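Local coordinates for ADP-ribosyltransferase (Staphylococcus aureus, PDB 1OJQ), which probably transfers the ADP-ribose unit of NAD(+) onto a target protein, at residues A117-L122 and V194-N199; S128-E133 and E188-S193; R150-K155 and I203-V208. One frame throughout, in Å; residues are numbered along the deposited sequence. Where two conformers were deposited one is given.

The three contacts show how one mixed five-stranded sheet is assembled and covered. Contact 3 joins strands 152-158 and 203-209 in the middle of the sheet, contact 2 adds strand 130-133, one edge of the sheet, to strand 187-196, and contact 1 lays helix 116-126 against the far end of that same strand. Centres of contacts 2 and 3 lie about 11 Å apart and those of contacts 1 and 3 about 10 Å, consistent with strands 187-196 and 203-209 being neighbours; Gly192 N lies 2.8 Å from Thr206 O, a probable hydrogen bond. Contacts 2 and 3 also carry NAD(+)-binding residues, Glu133 and Arg150 respectively, although no NAD(+) is bound in this model; contact 1 holds none.

Contact 1. Residues A117-L122 and V194-N199; sequences ALVSKL and VKLSDN
Val119 straddles the outgoing end of strand 187-196, one methyl group over Val194 and the other over Leu196. With CG1 anti to the backbone N (chi1 178°), its two branches part along the strand: CG1 lies 4.0 Å from CG1 of Val194, while CG2 lies 3.9 Å from CG of Leu196 and equally close to its CD2. The CB of Leu196 does not itself point at the helix; the branched end of the side chain closes the distance. One turn further along the helix, Leu122 offers its backbone end to the strand, its CB 4.1 Å from Val194 CG1 and its carbonyl O beside Val194 CG2. The leucine's isobutyl end instead packs on Leu92 and Phe98. The axes of the two short segments approach to 7.4 Å and run nearly antiparallel, at 159°. No hydrogen bond links the segments, although Asn123, the next residue of the helix, accepts the backbone N-H of Val194 with its OD1. Helix and strand are therefore held here by the fit of branched aliphatic groups, and the contact probably depends chiefly on dispersion and the exclusion of water, with little directional constraint.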
loop_
_atom_site.group_PDB
_atom_site.type_symbol
_atom_site.label_atom_id
_atom_site.label_comp_id
_atom_site.label_asym_id
_atom_site.label_seq_id
_atom_site.Cartn_x
_atom_site.Cartn_y
_atom_site.Cartn_z
ATOM N N ALA A 117 2.330 5.290 25.334
ATOM C CA ALA A 117 1.025 5.929 25.548
ATOM C C ALA A 117 0.522 6.600 24.272
ATOM O O ALA A 117 -0.665 6.579 23.941
ATOM C CB ALA A 117 1.112 6.919 26.700
ATOM N N LEU A 118 1.429 7.224 23.521
ATOM C CA LEU A 118 1.000 7.859 22.274
ATOM C C LEU A 118 0.575 6.809 21.259
ATOM O O LEU A 118 -0.361 7.039 20.503
ATOM C CB LEU A 118 2.113 8.749 21.720
ATOM C CG LEU A 118 2.319 10.084 22.452
ATOM C CD1 LEU A 118 3.647 10.701 22.022
ATOM C CD2 LEU A 118 1.176 11.045 22.204
ATOM N N VAL A 119 1.258 5.649 21.245
ATOM C CA VAL A 119 0.838 4.605 20.287
ATOM C C VAL A 119 -0.513 4.054 20.728
ATOM O O VAL A 119 -1.356 3.711 19.904
ATOM C CB VAL A 119 1.870 3.475 20.162
ATOM C CG1 VAL A 119 1.407 2.386 19.203
ATOM C CG2 VAL A 119 3.197 4.057 19.710
ATOM N N SER A 120 -0.699 3.993 22.050
ATOM C CA SER A 120 -2.007 3.598 22.567
ATOM C C SER A 120 -3.076 4.578 22.134
ATOM O O SER A 120 -4.201 4.212 21.768
ATOM C CB SER A 120 -1.953 3.480 24.091
ATOM O OG SER A 120 -1.353 2.233 24.411
ATOM N N LYS A 121 -2.743 5.870 22.155
ATOM C CA LYS A 121 -3.698 6.870 21.669
ATOM C C LYS A 121 -4.050 6.627 20.210
ATOM O O LYS A 121 -5.205 6.698 19.762
ATOM C CB LYS A 121 -3.101 8.281 21.848
ATOM C CG LYS A 121 -4.058 9.395 21.467
ATOM C CD LYS A 121 -3.590 10.772 21.924
ATOM C CE LYS A 121 -4.701 11.795 21.733
ATOM N NZ LYS A 121 -4.265 13.172 22.082
ATOM N N LEU A 122 -3.020 6.338 19.406
ATOM C CA LEU A 122 -3.225 6.088 17.978
ATOM C C LEU A 122 -4.196 4.923 17.780
ATOM O O LEU A 122 -5.119 4.982 16.969
ATOM C CB LEU A 122 -1.903 5.789 17.277
ATOM C CG LEU A 122 -1.078 6.952 16.726
ATOM C CD1 LEU A 122 0.234 6.408 16.164
ATOM C CD2 LEU A 122 -1.819 7.741 15.650
ATOM N N VAL A 194 -3.284 -0.770 16.269
ATOM C CA VAL A 194 -2.020 -0.056 16.154
ATOM C C VAL A 194 -1.125 -0.476 17.309
ATOM O O VAL A 194 -1.467 -0.199 18.464
ATOM C CB VAL A 194 -2.184 1.475 16.172
ATOM C CG1 VAL A 194 -0.807 2.103 15.938
ATOM C CG2 VAL A 194 -3.195 1.932 15.149
ATOM N N LYS A 195 -0.010 -1.133 17.019
ATOM C CA LYS A 195 0.883 -1.666 18.036
ATOM C C LYS A 195 2.341 -1.289 17.775
ATOM O O LYS A 195 2.707 -0.908 16.667
ATOM C CB LYS A 195 0.793 -3.189 18.067
ATOM C CG LYS A 195 -0.589 -3.793 18.273
ATOM C CD LYS A 195 -0.418 -5.322 18.352
ATOM C CE LYS A 195 -1.719 -6.012 18.719
ATOM N NZ LYS A 195 -2.322 -5.480 19.980
ATOM N N LEU A 196 3.187 -1.416 18.794
ATOM C CA LEU A 196 4.621 -1.277 18.599
ATOM C C LEU A 196 5.233 -2.599 18.166
ATOM O O LEU A 196 4.731 -3.656 18.561
ATOM C CB LEU A 196 5.315 -0.802 19.889
ATOM C CG LEU A 196 5.190 0.723 20.079
ATOM C CD1 LEU A 196 5.565 1.143 21.487
ATOM C CD2 LEU A 196 6.023 1.445 19.036
ATOM N N SER A 197 6.278 -2.540 17.373
ATOM C CA SER A 197 7.026 -3.639 16.805
ATOM C C SER A 197 7.597 -4.604 17.828
ATOM O O SER A 197 7.058 -4.872 18.895
ATOM C CB SER A 197 8.222 -3.060 16.020
ATOM O OG SER A 197 8.963 -2.238 16.926
ATOM N N ASP A 198 8.755 -5.155 17.469
ATOM C CA ASP A 198 9.500 -5.983 18.406
ATOM C C ASP A 198 10.096 -5.066 19.484
ATOM O O ASP A 198 9.807 -5.183 20.669
ATOM C CB ASP A 198 10.610 -6.719 17.674
ATOM C CG ASP A 198 10.740 -8.174 18.011
ATOM O OD1 ASP A 198 11.286 -8.928 17.172
ATOM O OD2 ASP A 198 10.316 -8.562 19.111
ATOM N N ASN A 199 10.894 -4.186 18.971
ATOM C CA ASN A 199 11.838 -3.156 19.104
ATOM C C ASN A 199 11.312 -1.925 19.855
ATOM O O ASN A 199 12.093 -1.233 20.502
ATOM C CB ASN A 199 12.276 -2.661 17.716
ATOM C CG ASN A 199 11.548 -3.200 16.514
ATOM O OD1 ASN A 199 10.838 -4.207 16.479
ATOM N ND2 ASN A 199 11.700 -2.489 15.388
#

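Contact 2. Residues S128-E133 and E188-S193; sequences SRIYRE and EYAVGS
Tyr131 lays its CB over one face of the Tyr189 ring, 4.0 Å from the centroid, in a CH-pi contact that forms the tight half of this antiparallel strand pair. The rings themselves meet obliquely, their planes 34° apart. Tyr189 reaches across because chi1 is 52°, which places CG between the backbone N and the carbonyl carbon and swings the ring toward the neighbouring strand. Beside it, CG2 of Val191 touches the edge of the Tyr131 ring, 3.8 Å from CE1. This face of the sheet is closed further by Met126 and Ile95 against Tyr131 and by Leu154 and Leu156 against Tyr189, whose hydroxyl is hydrogen-bonded to that of Tyr91.

The opposite face, bearing Ile130, Arg132, Glu188 and Ala190, is looser and more exposed. Ile130 sets CG1 4.0 Å from Ala190 CB and CG2 against Glu188 CB. Arg132 and Glu188 form a long salt bridge, NH1 to OE2 3.6 Å, with the carboxylate oxygen at the guanidinium edge and the two planes 70° apart; Arg132 NE turns to Asn134 instead. Glu133, an NAD(+)-binding residue, is salt-bridged to Arg48.

Between the faces, Tyr131 and Tyr189 exchange both backbone bonds, each 2.9 Å from N to O. Val191 N donates to Arg129 O, and Val191 O accepts from Ser128 N, carrying the bonding into the loop before the strand. Backbone bonding and aromatic contact thus probably fix the register, with the long ion pair probably contributing less.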
loop_
_atom_site.group_PDB
_atom_site.type_symbol
_atom_site.label_atom_id
_atom_site.label_comp_id
_atom_site.label_asym_id
_atom_site.label_seq_id
_atom_site.Cartn_x
_atom_site.Cartn_y
_atom_site.Cartn_z
ATOM N N SER A 128 -11.026 0.273 14.247
ATOM C CA SER A 128 -12.373 0.194 13.725
ATOM C C SER A 128 -12.708 1.335 12.766
ATOM O O SER A 128 -13.908 1.574 12.558
ATOM C CB SER A 128 -13.383 0.164 14.884
ATOM O OG SER A 128 -13.108 -0.881 15.811
ATOM N N ARG A 129 -11.757 2.052 12.191
ATOM C CA ARG A 129 -12.034 3.083 11.203
ATOM C C ARG A 129 -11.601 2.616 9.813
ATOM O O ARG A 129 -10.584 1.936 9.657
ATOM C CB ARG A 129 -11.328 4.410 11.482
ATOM C CG ARG A 129 -11.582 4.930 12.886
ATOM C CD ARG A 129 -11.223 6.404 13.080
ATOM N NE ARG A 129 -12.133 6.921 14.119
ATOM C CZ ARG A 129 -12.934 7.959 13.914
ATOM N NH1 ARG A 129 -12.906 8.558 12.737
ATOM N NH2 ARG A 129 -13.739 8.389 14.867
ATOM N N ILE A 130 -12.379 3.021 8.814
ATOM C CA ILE A 130 -12.015 2.738 7.423
ATOM C C ILE A 130 -11.350 3.978 6.817
ATOM O O ILE A 130 -11.898 5.067 6.882
ATOM C CB ILE A 130 -13.261 2.372 6.598
ATOM C CG1 ILE A 130 -13.987 1.119 7.107
ATOM C CG2 ILE A 130 -12.931 2.248 5.108
ATOM C CD1 ILE A 130 -15.435 1.063 6.659
ATOM N N TYR A 131 -10.177 3.792 6.222
ATOM C CA TYR A 131 -9.448 4.815 5.496
ATOM C C TYR A 131 -9.455 4.445 4.013
ATOM O O TYR A 131 -9.363 3.257 3.687
ATOM C CB TYR A 131 -8.006 4.952 6.011
ATOM C CG TYR A 131 -8.032 5.418 7.470
ATOM C CD1 TYR A 131 -8.013 4.479 8.495
ATOM C CD2 TYR A 131 -8.090 6.771 7.772
ATOM C CE1 TYR A 131 -8.043 4.902 9.808
ATOM C CE2 TYR A 131 -8.120 7.192 9.100
ATOM C CZ TYR A 131 -8.094 6.252 10.103
ATOM O OH TYR A 131 -8.129 6.643 11.422
ATOM N N ARG A 132 -9.588 5.463 3.165
ATOM C CA ARG A 132 -9.644 5.217 1.727
ATOM C C ARG A 132 -8.553 5.983 1.001
ATOM O O ARG A 132 -8.272 7.140 1.355
ATOM C CB ARG A 132 -11.007 5.645 1.175
ATOM C CG ARG A 132 -11.243 5.385 -0.306
ATOM C CD ARG A 132 -12.439 6.214 -0.775
ATOM N NE ARG A 132 -12.694 6.003 -2.195
ATOM C CZ ARG A 132 -13.528 5.087 -2.671
ATOM N NH1 ARG A 132 -14.192 4.292 -1.841
ATOM N NH2 ARG A 132 -13.697 4.969 -3.983
ATOM N N GLU A 133 -7.934 5.366 0.000
ATOM C CA GLU A 133 -6.947 6.081 -0.809
ATOM C C GLU A 133 -7.577 6.334 -2.171
ATOM O O GLU A 133 -7.962 5.347 -2.808
ATOM C CB GLU A 133 -5.670 5.258 -0.929
ATOM C CG GLU A 133 -4.682 5.681 -1.998
ATOM C CD GLU A 133 -4.237 7.112 -1.767
ATOM O OE1 GLU A 133 -3.696 7.377 -0.660
ATOM O OE2 GLU A 133 -4.432 7.968 -2.649
ATOM N N GLU A 188 -9.950 0.617 0.197
ATOM C CA GLU A 188 -10.350 0.937 1.557
ATOM C C GLU A 188 -9.836 -0.117 2.521
ATOM O O GLU A 188 -9.905 -1.302 2.177
ATOM C CB GLU A 188 -11.877 0.972 1.691
ATOM C CG GLU A 188 -12.521 1.988 0.757
ATOM C CD GLU A 188 -14.038 1.792 0.778
ATOM O OE1 GLU A 188 -14.499 0.759 0.240
ATOM O OE2 GLU A 188 -14.696 2.691 1.338
ATOM N N TYR A 189 -9.377 0.318 3.690
ATOM C CA TYR A 189 -8.946 -0.654 4.699
ATOM C C TYR A 189 -9.512 -0.232 6.053
ATOM O O TYR A 189 -9.592 0.974 6.309
ATOM C CB TYR A 189 -7.431 -0.791 4.762
ATOM C CG TYR A 189 -6.649 0.489 4.921
ATOM C CD1 TYR A 189 -6.245 0.925 6.183
ATOM C CD2 TYR A 189 -6.320 1.250 3.804
ATOM C CE1 TYR A 189 -5.523 2.103 6.319
ATOM C CE2 TYR A 189 -5.600 2.428 3.941
ATOM C CZ TYR A 189 -5.213 2.835 5.204
ATOM O OH TYR A 189 -4.498 4.009 5.350
ATOM N N ALA A 190 -9.902 -1.246 6.814
ATOM C CA ALA A 190 -10.456 -1.108 8.149
ATOM C C ALA A 190 -9.389 -1.508 9.172
ATOM O O ALA A 190 -8.948 -2.647 9.183
ATOM C CB ALA A 190 -11.708 -1.939 8.355
ATOM N N VAL A 191 -8.991 -0.539 9.991
ATOM C CA VAL A 191 -7.877 -0.770 10.904
ATOM C C VAL A 191 -8.304 -1.658 12.067
ATOM O O VAL A 191 -9.299 -1.374 12.725
ATOM C CB VAL A 191 -7.329 0.572 11.428
ATOM C CG1 VAL A 191 -6.310 0.296 12.526
ATOM C CG2 VAL A 191 -6.721 1.359 10.276
ATOM N N GLY A 192 -7.567 -2.727 12.334
ATOM C CA GLY A 192 -7.774 -3.633 13.446
ATOM C C GLY A 192 -7.045 -3.161 14.699
ATOM O O GLY A 192 -7.589 -3.198 15.809
ATOM N N SER A 193 -5.792 -2.716 14.541
ATOM C CA SER A 193 -5.015 -2.321 15.708
ATOM C C SER A 193 -3.809 -1.487 15.288
ATOM O O SER A 193 -3.398 -1.543 14.136
ATOM C CB SER A 193 -4.485 -3.553 16.451
ATOM O OG SER A 193 -3.539 -4.296 15.674
#

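Contact 3. Residues R150-K155 and I203-V208; sequences RPIELK and IIITAV
A parallel pairing in the interior of the mixed sheet joins strands 152-158 and 203-209, and its ladder begins just after the NAD(+)-binding residue Arg150. Ile203 N donates to Pro151 O at 2.7 Å in an almost straight bond, 177° at the hydrogen. From there the links zigzag in the parallel manner: Glu153 uses its N toward Ile203 O and its carbonyl toward Ile205 N, and Lys155 repeats this with Ile205 O and Ala207 N. Five backbone bonds hold four pairs in register, Ile152 beside Ile203 through to Lys155 beside Thr206.

The face carrying Ile152, Leu154, Ile203 and Ile205 is aliphatic. Ile152 directs CG2, the branch anti to its N, to within 3.8 Å of Ile205 CD1, so that these two cross diagonally between successive pairs. Leu154, with chi1 -178° and chi2 57°, bends CD1 over Ile205, 3.9 Å from its CG2 and close to the Ile205 carbonyl O.

On the face of Glu153, Ile204, Lys155 and Thr206, side chains run alongside one another. The extended Glu153 brings OE1 to 3.6 Å from Ile204 CD1, while its OE2 is gripped by Ser143 and Lys202, a pairing that would probably steady the buried carboxylate's negative charge. Lys155, also fully extended, lies beside Thr206, and one water joins their ends, 2.8 Å from Lys155 NZ and 2.9 Å from Thr206 OG1; the ammonium also forms a cation-pi contact with Tyr82.

Strand 81-87 flanks strand 152-158 through backbone hydrogen bonds of Ile152 with Leu87 and Leu154 with Arg85, and strand 187-196 lies beyond Ile204 and Thr206, where Gly192 and Ser193 form a classic beta bulge opposite Thr206.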
loop_
_atom_site.group_PDB
_atom_site.type_symbol
_atom_site.label_atom_id
_atom_site.label_comp_id
_atom_site.label_asym_id
_atom_site.label_seq_id
_atom_site.Cartn_x
_atom_site.Cartn_y
_atom_site.Cartn_z
ATOM N N ARG A 150 11.367 2.650 7.886
ATOM C CA ARG A 150 10.512 3.801 8.146
ATOM C C ARG A 150 9.747 3.588 9.451
ATOM O O ARG A 150 9.621 2.464 9.932
ATOM C CB ARG A 150 9.547 4.063 6.984
ATOM C CG ARG A 150 10.187 4.919 5.884
ATOM C CD ARG A 150 9.314 4.899 4.646
ATOM N NE ARG A 150 9.395 6.112 3.846
ATOM C CZ ARG A 150 8.538 6.524 2.921
ATOM N NH1 ARG A 150 7.449 5.843 2.594
ATOM N NH2 ARG A 150 8.755 7.664 2.271
ATOM N N PRO A 151 9.253 4.653 10.050
ATOM C CA PRO A 151 8.630 4.537 11.380
ATOM C C PRO A 151 7.362 3.692 11.427
ATOM O O PRO A 151 7.073 3.066 12.437
ATOM C CB PRO A 151 8.235 5.980 11.722
ATOM C CG PRO A 151 9.146 6.819 10.887
ATOM C CD PRO A 151 9.276 6.051 9.593
ATOM N N ILE A 152 6.590 3.693 10.351
ATOM C CA ILE A 152 5.279 3.034 10.350
ATOM C C ILE A 152 5.243 1.917 9.312
ATOM O O ILE A 152 5.705 2.070 8.186
ATOM C CB ILE A 152 4.183 4.063 10.061
ATOM C CG1 ILE A 152 4.028 5.069 11.226
ATOM C CG2 ILE A 152 2.837 3.459 9.725
ATOM C CD1 ILE A 152 3.125 6.214 10.830
ATOM N N GLU A 153 4.678 0.794 9.713
ATOM C CA GLU A 153 4.369 -0.287 8.774
ATOM C C GLU A 153 2.861 -0.503 8.735
ATOM O O GLU A 153 2.260 -0.896 9.751
ATOM C CB GLU A 153 5.057 -1.569 9.206
ATOM C CG GLU A 153 4.776 -2.767 8.302
ATOM C CD GLU A 153 5.314 -4.045 8.945
ATOM O OE1 GLU A 153 4.527 -4.697 9.658
ATOM O OE2 GLU A 153 6.504 -4.375 8.748
ATOM N N LEU A 154 2.262 -0.216 7.589
ATOM C CA LEU A 154 0.854 -0.513 7.330
ATOM C C LEU A 154 0.795 -1.950 6.812
ATOM O O LEU A 154 1.322 -2.237 5.736
ATOM C CB LEU A 154 0.274 0.499 6.350
ATOM C CG LEU A 154 -1.194 0.377 5.982
ATOM C CD1 LEU A 154 -2.126 0.429 7.187
ATOM C CD2 LEU A 154 -1.559 1.484 4.981
ATOM N N LYS A 155 0.186 -2.820 7.604
ATOM C CA LYS A 155 0.103 -4.261 7.339
ATOM C C LYS A 155 -1.313 -4.596 6.930
ATOM O O LYS A 155 -2.266 -4.545 7.717
ATOM C CB LYS A 155 0.599 -4.979 8.593
ATOM C CG LYS A 155 0.358 -6.474 8.642
ATOM C CD LYS A 155 0.947 -7.100 9.904
ATOM C CE LYS A 155 0.630 -8.589 9.977
ATOM N NZ LYS A 155 1.075 -9.179 11.281
ATOM N N ILE A 203 6.082 1.363 14.330
ATOM C CA ILE A 203 4.660 1.354 14.655
ATOM C C ILE A 203 3.909 0.528 13.615
ATOM O O ILE A 203 3.936 0.842 12.426
ATOM C CB ILE A 203 4.115 2.790 14.736
ATOM C CG1 ILE A 203 4.878 3.636 15.764
ATOM C CG2 ILE A 203 2.620 2.813 15.035
ATOM C CD1 ILE A 203 4.656 5.132 15.607
ATOM N N ILE A 204 3.214 -0.532 14.048
ATOM C CA ILE A 204 2.521 -1.376 13.075
ATOM C C ILE A 204 1.012 -1.160 13.138
ATOM O O ILE A 204 0.350 -1.351 14.168
ATOM C CB ILE A 204 2.888 -2.853 13.307
ATOM C CG1 ILE A 204 4.408 -3.116 13.271
ATOM C CG2 ILE A 204 2.163 -3.761 12.315
ATOM C CD1 ILE A 204 4.770 -4.583 13.286
ATOM N N ILE A 205 0.441 -0.725 12.015
ATOM C CA ILE A 205 -0.993 -0.551 11.855
ATOM C C ILE A 205 -1.513 -1.741 11.051
ATOM O O ILE A 205 -1.144 -1.871 9.880
ATOM C CB ILE A 205 -1.356 0.763 11.132
ATOM C CG1 ILE A 205 -0.736 1.996 11.796
ATOM C CG2 ILE A 205 -2.872 0.893 10.973
ATOM C CD1 ILE A 205 -0.767 3.270 10.985
ATOM N N THR A 206 -2.296 -2.617 11.676
ATOM C CA THR A 206 -2.802 -3.810 11.000
ATOM C C THR A 206 -4.220 -3.542 10.530
ATOM O O THR A 206 -5.016 -3.016 11.310
ATOM C CB THR A 206 -2.796 -5.041 11.909
ATOM O OG1 THR A 206 -1.449 -5.294 12.351
ATOM C CG2 THR A 206 -3.305 -6.256 11.139
ATOM N N ALA A 207 -4.550 -3.838 9.281
ATOM C CA ALA A 207 -5.873 -3.519 8.752
ATOM C C ALA A 207 -6.344 -4.551 7.729
ATOM O O ALA A 207 -5.555 -5.308 7.150
ATOM C CB ALA A 207 -5.843 -2.128 8.113
ATOM N N VAL A 208 -7.643 -4.556 7.478
ATOM C CA VAL A 208 -8.240 -5.441 6.486
ATOM C C VAL A 208 -8.814 -4.667 5.302
ATOM O O VAL A 208 -9.656 -3.793 5.498
ATOM C CB VAL A 208 -9.361 -6.263 7.145
ATOM C CG1 VAL A 208 -9.957 -7.252 6.155
ATOM C CG2 VAL A 208 -8.771 -6.962 8.359
HETATM O O HOH W 1 -0.799 -7.996 12.990
#